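Local structure of alcohol dehydrogenase IV (Corynebacterium glutamicum, 3IV7) at residues 70-74 and 75-79; 200-203 and 204-208; 242-245 and 246-250. The protein probably reduces maleylacetate with a nicotinamide cofactor, as a member of the iron-containing alcohol dehydrogenase family. One frame throughout, in Å; residues are numbered along the deposited sequence. Where two conformers were deposited one is given.

Contact 1 (70-74 and 75-79)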
HETATM    1  N   MSE A  70      -1.964 -12.729 -27.728  1.00 33.11           N
HETATM    2  CA  MSE A  70      -0.703 -12.237 -27.143  0.50 32.58           C
HETATM    3  C   MSE A  70      -0.276 -10.888 -27.752  1.00 30.55           C
HETATM    4  O   MSE A  70      -0.436 -10.684 -28.997  1.00 29.34           O
HETATM    5  CB  MSE A  70       0.400 -13.281 -27.439  0.50 34.47           C
HETATM    6  CG  MSE A  70       1.706 -13.049 -26.716  0.50 35.33           C
HETATM    7 SE   MSE A  70       3.029 -14.448 -27.097  0.38 47.12          SE
HETATM    8  CE  MSE A  70       3.052 -14.359 -29.057  0.50 38.70           C
ATOM      9  N   HIS A  71       0.265 -10.010 -26.936  1.00 31.12           N
ATOM     10  CA  HIS A  71       0.781  -8.668 -27.346  1.00 32.79           C
ATOM     11  C   HIS A  71      -0.338  -7.661 -27.730  1.00 30.53           C
ATOM     12  O   HIS A  71      -0.047  -6.547 -28.174  1.00 30.38           O
ATOM     13  CB  HIS A  71       1.813  -8.786 -28.482  1.00 34.24           C
ATOM     14  CG  HIS A  71       2.895  -9.786 -28.224  1.00 37.14           C
ATOM     15  ND1 HIS A  71       3.730  -9.715 -27.131  1.00 42.26           N
ATOM     16  CD2 HIS A  71       3.336 -10.836 -28.968  1.00 52.64           C
ATOM     17  CE1 HIS A  71       4.601 -10.710 -27.181  1.00 44.67           C
ATOM     18  NE2 HIS A  71       4.384 -11.405 -28.286  1.00 42.63           N
ATOM     19  N   VAL A  72      -1.594  -8.067 -27.548  1.00 29.33           N
ATOM     20  CA  VAL A  72      -2.783  -7.245 -27.853  1.00 26.35           C
ATOM     21  C   VAL A  72      -2.653  -6.427 -29.140  1.00 28.78           C
ATOM     22  O   VAL A  72      -2.355  -5.231 -29.101  1.00 27.19           O
ATOM     23  CB  VAL A  72      -3.182  -6.322 -26.652  1.00 25.21           C
ATOM     24  CG1 VAL A  72      -4.640  -5.787 -26.814  1.00 22.03           C
ATOM     25  CG2 VAL A  72      -3.067  -7.080 -25.332  1.00 26.09           C
ATOM     26  N   PRO A  73      -2.856  -7.090 -30.297  1.00 29.47           N
ATOM     27  CA  PRO A  73      -2.867  -6.387 -31.555  1.00 27.23           C
ATOM     28  C   PRO A  73      -3.963  -5.372 -31.548  1.00 29.66           C
ATOM     29  O   PRO A  73      -5.032  -5.636 -31.019  1.00 27.31           O
ATOM     30  CB  PRO A  73      -3.176  -7.492 -32.587  1.00 27.10           C
ATOM     31  CG  PRO A  73      -2.699  -8.755 -31.933  1.00 30.47           C
ATOM     32  CD  PRO A  73      -2.953  -8.554 -30.469  1.00 29.12           C
ATOM     33  N   ILE A  74      -3.714  -4.237 -32.189  1.00 30.14           N
ATOM     34  CA  ILE A  74      -4.645  -3.151 -32.200  1.00 25.61           C
ATOM     35  C   ILE A  74      -5.947  -3.558 -32.853  1.00 26.50           C
ATOM     36  O   ILE A  74      -7.005  -3.142 -32.408  1.00 24.52           O
ATOM     37  CB  ILE A  74      -4.059  -1.886 -32.911  1.00 24.31           C
ATOM     38  CG1 ILE A  74      -5.031  -0.686 -32.762  1.00 20.23           C
ATOM     39  CG2 ILE A  74      -3.783  -2.176 -34.420  1.00 20.19           C
ATOM     40  CD1 ILE A  74      -5.413  -0.341 -31.278  1.00 21.18           C
ATOM     41  N   GLU A  75      -5.877  -4.433 -33.865  1.00 27.80           N
ATOM     42  CA  GLU A  75      -7.086  -4.909 -34.545  1.00 25.20           C
ATOM     43  C   GLU A  75      -7.958  -5.772 -33.597  1.00 23.26           C
ATOM     44  O   GLU A  75      -9.180  -5.774 -33.683  1.00 25.76           O
ATOM     45  CB  GLU A  75      -6.737  -5.716 -35.800  1.00 28.39           C
ATOM     46  CG  GLU A  75      -5.855  -4.946 -36.877  1.00 29.23           C
ATOM     47  CD  GLU A  75      -4.339  -5.011 -36.568  1.00 32.27           C
ATOM     48  OE1 GLU A  75      -3.957  -5.607 -35.544  1.00 27.88           O
ATOM     49  OE2 GLU A  75      -3.537  -4.475 -37.356  1.00 34.02           O
ATOM     50  N   VAL A  76      -7.319  -6.519 -32.741  1.00 23.80           N
ATOM     51  CA  VAL A  76      -8.032  -7.339 -31.761  1.00 26.44           C
ATOM     52  C   VAL A  76      -8.643  -6.420 -30.667  1.00 26.74           C
ATOM     53  O   VAL A  76      -9.776  -6.595 -30.261  1.00 22.80           O
ATOM     54  CB  VAL A  76      -7.076  -8.390 -31.164  1.00 26.19           C
ATOM     55  CG1 VAL A  76      -7.720  -9.149 -29.986  1.00 29.70           C
ATOM     56  CG2 VAL A  76      -6.594  -9.372 -32.306  1.00 24.41           C
ATOM     57  N   ALA A  77      -7.872  -5.426 -30.220  1.00 27.92           N
ATOM     58  CA  ALA A  77      -8.383  -4.455 -29.259  1.00 25.87           C
ATOM     59  C   ALA A  77      -9.602  -3.725 -29.866  1.00 25.15           C
ATOM     60  O   ALA A  77     -10.651  -3.595 -29.210  1.00 25.44           O
ATOM     61  CB  ALA A  77      -7.291  -3.465 -28.877  1.00 23.29           C
ATOM     62  N   GLU A  78      -9.488  -3.316 -31.135  1.00 23.17           N
ATOM     63  CA  GLU A  78     -10.577  -2.576 -31.810  1.00 25.95           C
ATOM     64  C   GLU A  78     -11.875  -3.389 -31.927  1.00 24.69           C
ATOM     65  O   GLU A  78     -12.957  -2.846 -31.695  1.00 23.59           O
ATOM     66  CB  GLU A  78     -10.135  -2.035 -33.180  1.00 26.78           C
ATOM     67  CG  GLU A  78      -9.216  -0.809 -33.075  1.00 32.56           C
ATOM     68  CD  GLU A  78      -9.956   0.434 -32.586  1.00 31.80           C
ATOM     69  OE1 GLU A  78     -10.672   1.039 -33.385  1.00 33.26           O
ATOM     70  OE2 GLU A  78      -9.808   0.816 -31.411  1.00 27.74           O
ATOM     71  N   ARG A  79     -11.771  -4.674 -32.285  1.00 25.46           N
ATOM     72  CA  ARG A  79     -12.961  -5.567 -32.273  1.00 24.56           C
ATOM     73  C   ARG A  79     -13.562  -5.690 -30.877  1.00 23.46           C
ATOM     74  O   ARG A  79     -14.760  -5.578 -30.720  1.00 25.93           O
ATOM     75  CB  ARG A  79     -12.619  -6.961 -32.797  1.00 24.49           C
ATOM     76  CG  ARG A  79     -12.561  -7.042 -34.327  1.00 25.30           C
ATOM     77  CD  ARG A  79     -12.377  -8.492 -34.804  1.00 21.68           C
ATOM     78  NE  ARG A  79     -11.053  -9.047 -34.468  1.00 19.26           N
ATOM     79  CZ  ARG A  79      -9.942  -8.864 -35.193  1.00 19.10           C
ATOM     80  NH1 ARG A  79      -9.940  -8.069 -36.257  1.00 30.90           N
ATOM     81  NH2 ARG A  79      -8.817  -9.423 -34.818  1.00 30.28           N
TER
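Glu75 folds back on the residues before it because CG stands beside its backbone N (chi1 -57°) and the chain then bends at chi2 (84°), which lays the carboxylate against Pro73 and Ile74. This is the first turn of helix 74-86, with Pro73 at its N-cap, in the nucleotide-binding type of alpha/beta domain that opens this family's chain. Atom OE1 of Glu75 sits 3.6 Å from CB of Pro73, while CD of Glu75 is equally close to CG2 of Ile74; the two side chains cross at about a right angle. These are van der Waals contacts, although a carboxylate beside the first turn would probably be steadied by the helix dipole. The proline ring takes a second neighbour in Val76. Both side chains point the same way and run alongside each other, with CG2 of Val76 3.9 Å from CB of Pro73. The backbone of the turn is started by the carbonyl of Pro73: its O accepts a nearly straight bond from N of Ala77 at 3.0 Å and a weak, bent one from N of Val76. Next along, N of Glu78 donates to O of Ile74 at 2.8 Å, and the aliphatic part of Glu78 lies beside CG1 of Ile74; its carboxylate turns to Arg81 in a salt bridge. On the inner side Val72 and Ala77 both rest on Ala106 of helix 98-111 and Leu133 of strand 130-135, so the loop and the new helix share one apolar floor. Ahead of the turn, NE2 of His71 is hydrogen-bonded to Asn253. Within the floor, CG1 of Val72 comes 4.1 Å from CB of Ala77.

Contact 2 (200-203 and 204-208)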
ATOM      1  N   ARG A 200       9.327 -12.142  -0.204  1.00 24.72           N
ATOM      2  CA  ARG A 200       9.097 -13.096   0.869  1.00 27.83           C
ATOM      3  C   ARG A 200       8.037 -14.132   0.483  1.00 28.08           C
ATOM      4  O   ARG A 200       8.282 -15.328   0.592  1.00 28.32           O
ATOM      5  CB  ARG A 200       8.655 -12.380   2.155  1.00 28.34           C
ATOM      6  CG  ARG A 200       8.489 -13.332   3.383  1.00 29.56           C
ATOM      7  CD  ARG A 200       7.618 -12.711   4.494  1.00 38.48           C
ATOM      8  NE  ARG A 200       6.278 -12.344   4.022  1.00 36.71           N
ATOM      9  CZ  ARG A 200       5.269 -13.198   3.834  1.00 46.40           C
ATOM     10  NH1 ARG A 200       5.434 -14.506   4.038  1.00 41.66           N
ATOM     11  NH2 ARG A 200       4.095 -12.748   3.389  1.00 41.21           N
ATOM     12  N   ALA A 201       6.884 -13.659  -0.000  1.00 27.90           N
ATOM     13  CA  ALA A 201       5.772 -14.544  -0.356  1.00 28.21           C
ATOM     14  C   ALA A 201       6.094 -15.477  -1.511  1.00 28.34           C
ATOM     15  O   ALA A 201       5.748 -16.649  -1.469  1.00 29.78           O
ATOM     16  CB  ALA A 201       4.487 -13.728  -0.653  1.00 27.92           C
ATOM     17  N   LEU A 202       6.734 -14.963  -2.552  1.00 28.84           N
ATOM     18  CA  LEU A 202       7.086 -15.784  -3.696  1.00 24.80           C
ATOM     19  C   LEU A 202       8.165 -16.807  -3.384  1.00 26.36           C
ATOM     20  O   LEU A 202       8.108 -17.946  -3.852  1.00 24.23           O
ATOM     21  CB  LEU A 202       7.480 -14.927  -4.882  1.00 25.96           C
ATOM     22  CG  LEU A 202       6.283 -14.262  -5.539  1.00 29.14           C
ATOM     23  CD1 LEU A 202       6.670 -13.000  -6.277  1.00 23.59           C
ATOM     24  CD2 LEU A 202       5.526 -15.256  -6.450  1.00 26.75           C
ATOM     25  N   ASN A 203       9.129 -16.414  -2.568  1.00 26.26           N
ATOM     26  CA  ASN A 203      10.224 -17.308  -2.170  1.00 25.99           C
ATOM     27  C   ASN A 203       9.713 -18.475  -1.333  1.00 27.28           C
ATOM     28  O   ASN A 203      10.204 -19.604  -1.433  1.00 28.62           O
ATOM     29  CB  ASN A 203      11.267 -16.510  -1.386  1.00 25.13           C
ATOM     30  CG  ASN A 203      12.428 -17.296  -1.052  1.00 26.03           C
ATOM     31  OD1 ASN A 203      13.146 -17.779  -1.947  1.00 27.12           O
ATOM     32  ND2 ASN A 203      12.680 -17.464   0.258  1.00 28.48           N
ATOM     33  N   GLN A 204       8.695 -18.205  -0.546  1.00 28.19           N
ATOM     34  CA  GLN A 204       8.046 -19.222   0.283  1.00 31.80           C
ATOM     35  C   GLN A 204       7.133 -20.101  -0.566  1.00 30.38           C
ATOM     36  O   GLN A 204       7.169 -21.326  -0.465  1.00 26.48           O
ATOM     37  CB  GLN A 204       7.207 -18.538   1.389  1.00 31.16           C
ATOM     38  CG  GLN A 204       8.028 -17.945   2.526  1.00 42.00           C
ATOM     39  CD  GLN A 204       8.661 -19.012   3.409  1.00 50.59           C
ATOM     40  OE1 GLN A 204       7.994 -19.979   3.842  1.00 57.60           O
ATOM     41  NE2 GLN A 204       9.949 -18.856   3.676  1.00 50.27           N
ATOM     42  N   GLY A 205       6.375 -19.456  -1.459  1.00 28.45           N
ATOM     43  CA  GLY A 205       5.323 -20.131  -2.237  1.00 28.88           C
ATOM     44  C   GLY A 205       5.770 -21.023  -3.386  1.00 28.66           C
ATOM     45  O   GLY A 205       5.296 -22.162  -3.518  1.00 27.99           O
ATOM     46  N   LEU A 206       6.701 -20.533  -4.204  1.00 27.48           N
ATOM     47  CA  LEU A 206       7.088 -21.244  -5.397  1.00 28.73           C
ATOM     48  C   LEU A 206       7.654 -22.639  -5.118  1.00 27.79           C
ATOM     49  O   LEU A 206       7.277 -23.583  -5.792  1.00 26.74           O
ATOM     50  CB  LEU A 206       8.043 -20.392  -6.281  1.00 31.81           C
ATOM     51  CG  LEU A 206       7.442 -19.037  -6.763  1.00 33.25           C
ATOM     52  CD1 LEU A 206       8.451 -18.231  -7.568  1.00 28.47           C
ATOM     53  CD2 LEU A 206       6.137 -19.217  -7.565  1.00 26.64           C
ATOM     54  N   PRO A 207       8.510 -22.788  -4.085  1.00 23.99           N
ATOM     55  CA  PRO A 207       9.005 -24.135  -3.850  1.00 24.49           C
ATOM     56  C   PRO A 207       7.901 -25.104  -3.374  1.00 26.78           C
ATOM     57  O   PRO A 207       8.031 -26.314  -3.568  1.00 23.34           O
ATOM     58  CB  PRO A 207      10.046 -23.949  -2.731  1.00 23.78           C
ATOM     59  CG  PRO A 207      10.440 -22.492  -2.808  1.00 26.52           C
ATOM     60  CD  PRO A 207       9.260 -21.770  -3.318  1.00 27.60           C
ATOM     61  N   LYS A 208       6.885 -24.576  -2.669  1.00 27.56           N
ATOM     62  CA  LYS A 208       5.796 -25.395  -2.170  1.00 25.00           C
ATOM     63  C   LYS A 208       4.918 -25.893  -3.354  1.00 24.31           C
ATOM     64  O   LYS A 208       4.387 -26.985  -3.310  1.00 25.91           O
ATOM     65  CB  LYS A 208       4.957 -24.614  -1.172  1.00 26.57           C
ATOM     66  CG  LYS A 208       5.662 -24.319   0.155  1.00 26.16           C
ATOM     67  CD  LYS A 208       4.765 -23.497   1.063  1.00 26.67           C
ATOM     68  CE  LYS A 208       5.560 -22.809   2.182  1.00 27.30           C
ATOM     69  NZ  LYS A 208       4.705 -21.963   2.953  1.00 36.54           N
TER
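Leu206 lies alongside Leu202 one turn back on helix 189-211, both side chains pointing the same way. Starting at the backbone, CB of Leu206 is 3.4 Å from O of Leu202. CG, set beside its own backbone N by chi1 of -60°, passes still closer to that oxygen at 3.2 Å. From there the branches part: CD1 remains near the same carbonyl, at 3.7 Å, whereas CD2 meets CD2 of Leu202 at 4.2 Å. Beyond the segments, Leu206 packs on Ala222 of helix 216-236 and on Val302. The carbonyl it skirts is itself engaged, accepting N of Leu206 at 3.0 Å with an N-H...O angle of 171°. One residue on, the pattern breaks, and CD of Pro207 stands 3.0 Å from O of Asn203. Both Asn203 and Pro207 touch Leu298 of helix 291-301, which places the break against a neighbouring helix. The chemistry implies that the regular i to i-4 bonding reaches Leu206 and then lapses, because N of Pro207 carries no hydrogen and its ring CD takes the place beside O of Asn203; the helix kinks here.

Contact 3 (242-245 and 246-250)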
ATOM      1  N   HIS A 242      13.281  -4.838 -16.675  1.00 25.86           N
ATOM      2  CA  HIS A 242      12.077  -4.731 -17.478  1.00 28.00           C
ATOM      3  C   HIS A 242      12.356  -4.154 -18.841  1.00 25.84           C
ATOM      4  O   HIS A 242      11.718  -4.542 -19.805  1.00 29.68           O
ATOM      5  CB  HIS A 242      10.987  -3.921 -16.738  1.00 27.38           C
ATOM      6  CG  HIS A 242      10.464  -4.612 -15.529  1.00 30.88           C
ATOM      7  ND1 HIS A 242      11.125  -4.595 -14.321  1.00 29.30           N
ATOM      8  CD2 HIS A 242       9.377  -5.407 -15.356  1.00 30.15           C
ATOM      9  CE1 HIS A 242      10.453  -5.333 -13.451  1.00 28.46           C
ATOM     10  NE2 HIS A 242       9.387  -5.828 -14.052  1.00 29.51           N
ATOM     11  N   LYS A 243      13.280  -3.213 -18.928  1.00 25.99           N
ATOM     12  CA  LYS A 243      13.634  -2.636 -20.236  1.00 27.15           C
ATOM     13  C   LYS A 243      14.230  -3.734 -21.138  1.00 28.87           C
ATOM     14  O   LYS A 243      13.849  -3.861 -22.281  1.00 28.03           O
ATOM     15  CB  LYS A 243      14.623  -1.490 -20.082  1.00 29.38           C
ATOM     16  CG  LYS A 243      14.100  -0.245 -19.348  1.00 27.15           C
ATOM     17  CD  LYS A 243      12.750   0.216 -19.866  1.00 35.03           C
ATOM     18  CE  LYS A 243      12.294   1.496 -19.159  1.00 39.69           C
ATOM     19  NZ  LYS A 243      11.058   2.026 -19.779  1.00 33.81           N
ATOM     20  N   ILE A 244      15.145  -4.541 -20.584  1.00 28.41           N
ATOM     21  CA  ILE A 244      15.725  -5.661 -21.317  1.00 27.50           C
ATOM     22  C   ILE A 244      14.615  -6.624 -21.778  1.00 28.53           C
ATOM     23  O   ILE A 244      14.505  -6.942 -22.975  1.00 26.93           O
ATOM     24  CB  ILE A 244      16.717  -6.435 -20.456  1.00 28.46           C
ATOM     25  CG1 ILE A 244      17.985  -5.611 -20.218  1.00 25.49           C
ATOM     26  CG2 ILE A 244      17.053  -7.767 -21.114  1.00 28.20           C
ATOM     27  CD1 ILE A 244      18.919  -6.205 -19.194  1.00 23.31           C
ATOM     28  N   CYS A 245      13.764  -7.044 -20.845  1.00 27.07           N
ATOM     29  CA  CYS A 245      12.697  -7.993 -21.172  1.00 28.47           C
ATOM     30  C   CYS A 245      11.692  -7.476 -22.184  1.00 31.66           C
ATOM     31  O   CYS A 245      11.209  -8.245 -23.038  1.00 29.34           O
ATOM     32  CB  CYS A 245      12.015  -8.465 -19.897  1.00 33.40           C
ATOM     33  SG  CYS A 245      13.161  -9.465 -18.878  1.00 29.90           S
ATOM     34  N   HIS A 246      11.383  -6.173 -22.118  1.00 31.91           N
ATOM     35  CA  HIS A 246      10.483  -5.554 -23.080  1.00 36.37           C
ATOM     36  C   HIS A 246      11.085  -5.681 -24.497  1.00 31.68           C
ATOM     37  O   HIS A 246      10.402  -6.078 -25.406  1.00 34.59           O
ATOM     38  CB  HIS A 246      10.228  -4.076 -22.710  1.00 38.98           C
ATOM     39  CG  HIS A 246       9.195  -3.396 -23.563  1.00 52.96           C
ATOM     40  ND1 HIS A 246       9.500  -2.345 -24.409  1.00 60.61           N
ATOM     41  CD2 HIS A 246       7.856  -3.590 -23.675  1.00 58.15           C
ATOM     42  CE1 HIS A 246       8.394  -1.923 -24.998  1.00 67.34           C
ATOM     43  NE2 HIS A 246       7.385  -2.670 -24.580  1.00 64.11           N
ATOM     44  N   THR A 247      12.362  -5.355 -24.644  1.00 32.52           N
ATOM     45  CA  THR A 247      13.084  -5.533 -25.930  1.00 31.95           C
ATOM     46  C   THR A 247      13.060  -6.990 -26.382  1.00 33.39           C
ATOM     47  O   THR A 247      12.756  -7.277 -27.539  1.00 32.42           O
ATOM     48  CB  THR A 247      14.557  -5.106 -25.815  1.00 34.41           C
ATOM     49  OG1 THR A 247      14.645  -3.715 -25.516  1.00 29.39           O
ATOM     50  CG2 THR A 247      15.334  -5.396 -27.126  1.00 26.58           C
ATOM     51  N   LEU A 248      13.362  -7.921 -25.461  1.00 30.71           N
ATOM     52  CA  LEU A 248      13.459  -9.332 -25.843  1.00 30.14           C
ATOM     53  C   LEU A 248      12.084  -9.892 -26.248  1.00 31.22           C
ATOM     54  O   LEU A 248      11.989 -10.676 -27.188  1.00 31.10           O
ATOM     55  CB  LEU A 248      14.127 -10.176 -24.737  1.00 26.70           C
ATOM     56  CG  LEU A 248      15.628  -9.928 -24.432  1.00 26.80           C
ATOM     57  CD1 LEU A 248      16.128 -10.821 -23.285  1.00 21.74           C
ATOM     58  CD2 LEU A 248      16.492 -10.145 -25.668  1.00 24.28           C
ATOM     59  N   GLY A 249      11.029  -9.455 -25.563  1.00 36.29           N
ATOM     60  CA  GLY A 249       9.650  -9.868 -25.898  1.00 35.32           C
ATOM     61  C   GLY A 249       9.115  -9.158 -27.137  1.00 38.67           C
ATOM     62  O   GLY A 249       8.446  -9.758 -27.964  1.00 39.03           O
ATOM     63  N   GLY A 250       9.447  -7.882 -27.274  1.00 39.39           N
ATOM     64  CA  GLY A 250       8.913  -7.058 -28.354  1.00 43.11           C
ATOM     65  C   GLY A 250       9.598  -7.290 -29.669  1.00 45.72           C
ATOM     66  O   GLY A 250       8.957  -7.592 -30.671  1.00 49.48           O
TER
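His246 and His242 meet through the backbone of helix 240-250, in the all-helical C-terminal part of this family's fold. N of His246 donates to O of His242 at 2.8 Å, the first of four i to i-4 bonds between 242-245 and 246-249. N of Thr247 follows with an almost straight bond to O of Lys243 (N-H...O angle 171°), then N of Leu248 to O of Ile244, and N of Gly249 to O of Cys245 at 2.8 Å.

Side chains also lie against these carbonyls. OG1 of Thr247, placed beside its own backbone N by chi1 of -63°, lies 3.3 Å from O of Lys243, a weak approach at most, and is hydrogen-bonded to OG1 of Thr325 of helix 318-326. CB of His246 passes 3.3 Å from O of His242, before its ring leads away from the preceding turn.

Apolar contact runs along another side of the helix. Ile244 and Leu248 lie side by side and point the same way, CG2 of Ile244 reaching CD1 of Leu248 at 3.9 Å. Leucines of helix 339-351 pack against Ile244, while Leu248 rests on Thr259 of helix 256-271 and Cys245 touches Val263 of the same helix.

Aromatic and polar contacts gather round the His242 ring, which stacks with Phe233, lies nearly parallel to the ring of His177, and is hydrogen-bonded through ND1 to Asp180 and through NE2 to His177. With partners at both nitrogens, the ring's rotation is fixed. The chemistry thus divides this short helix between an oily side, where Ile244 and Leu248 pack against neighbouring helices and loops, and a polar one, where a buried imidazole is held by bonds at both nitrogens.

Overall arrangement
Contact 3 is the buried one of the three, while contacts 1 and 2 are each partly buried, with charged residues at their outer sides. Contacts 2 and 3 belong to two different helices of the C-terminal family region, their centres 25 Å apart; contact 1 starts a helix in the N-terminal region, and its centre is 34 Å from that of contact 2, across the centre of the chain. Contacts 1 and 3 do touch, His71 packing against Gly249. Proline differs in place, standing before the helix in contact 1 and inside it in contact 2. The run at 242-250 contains no proline and stays regular.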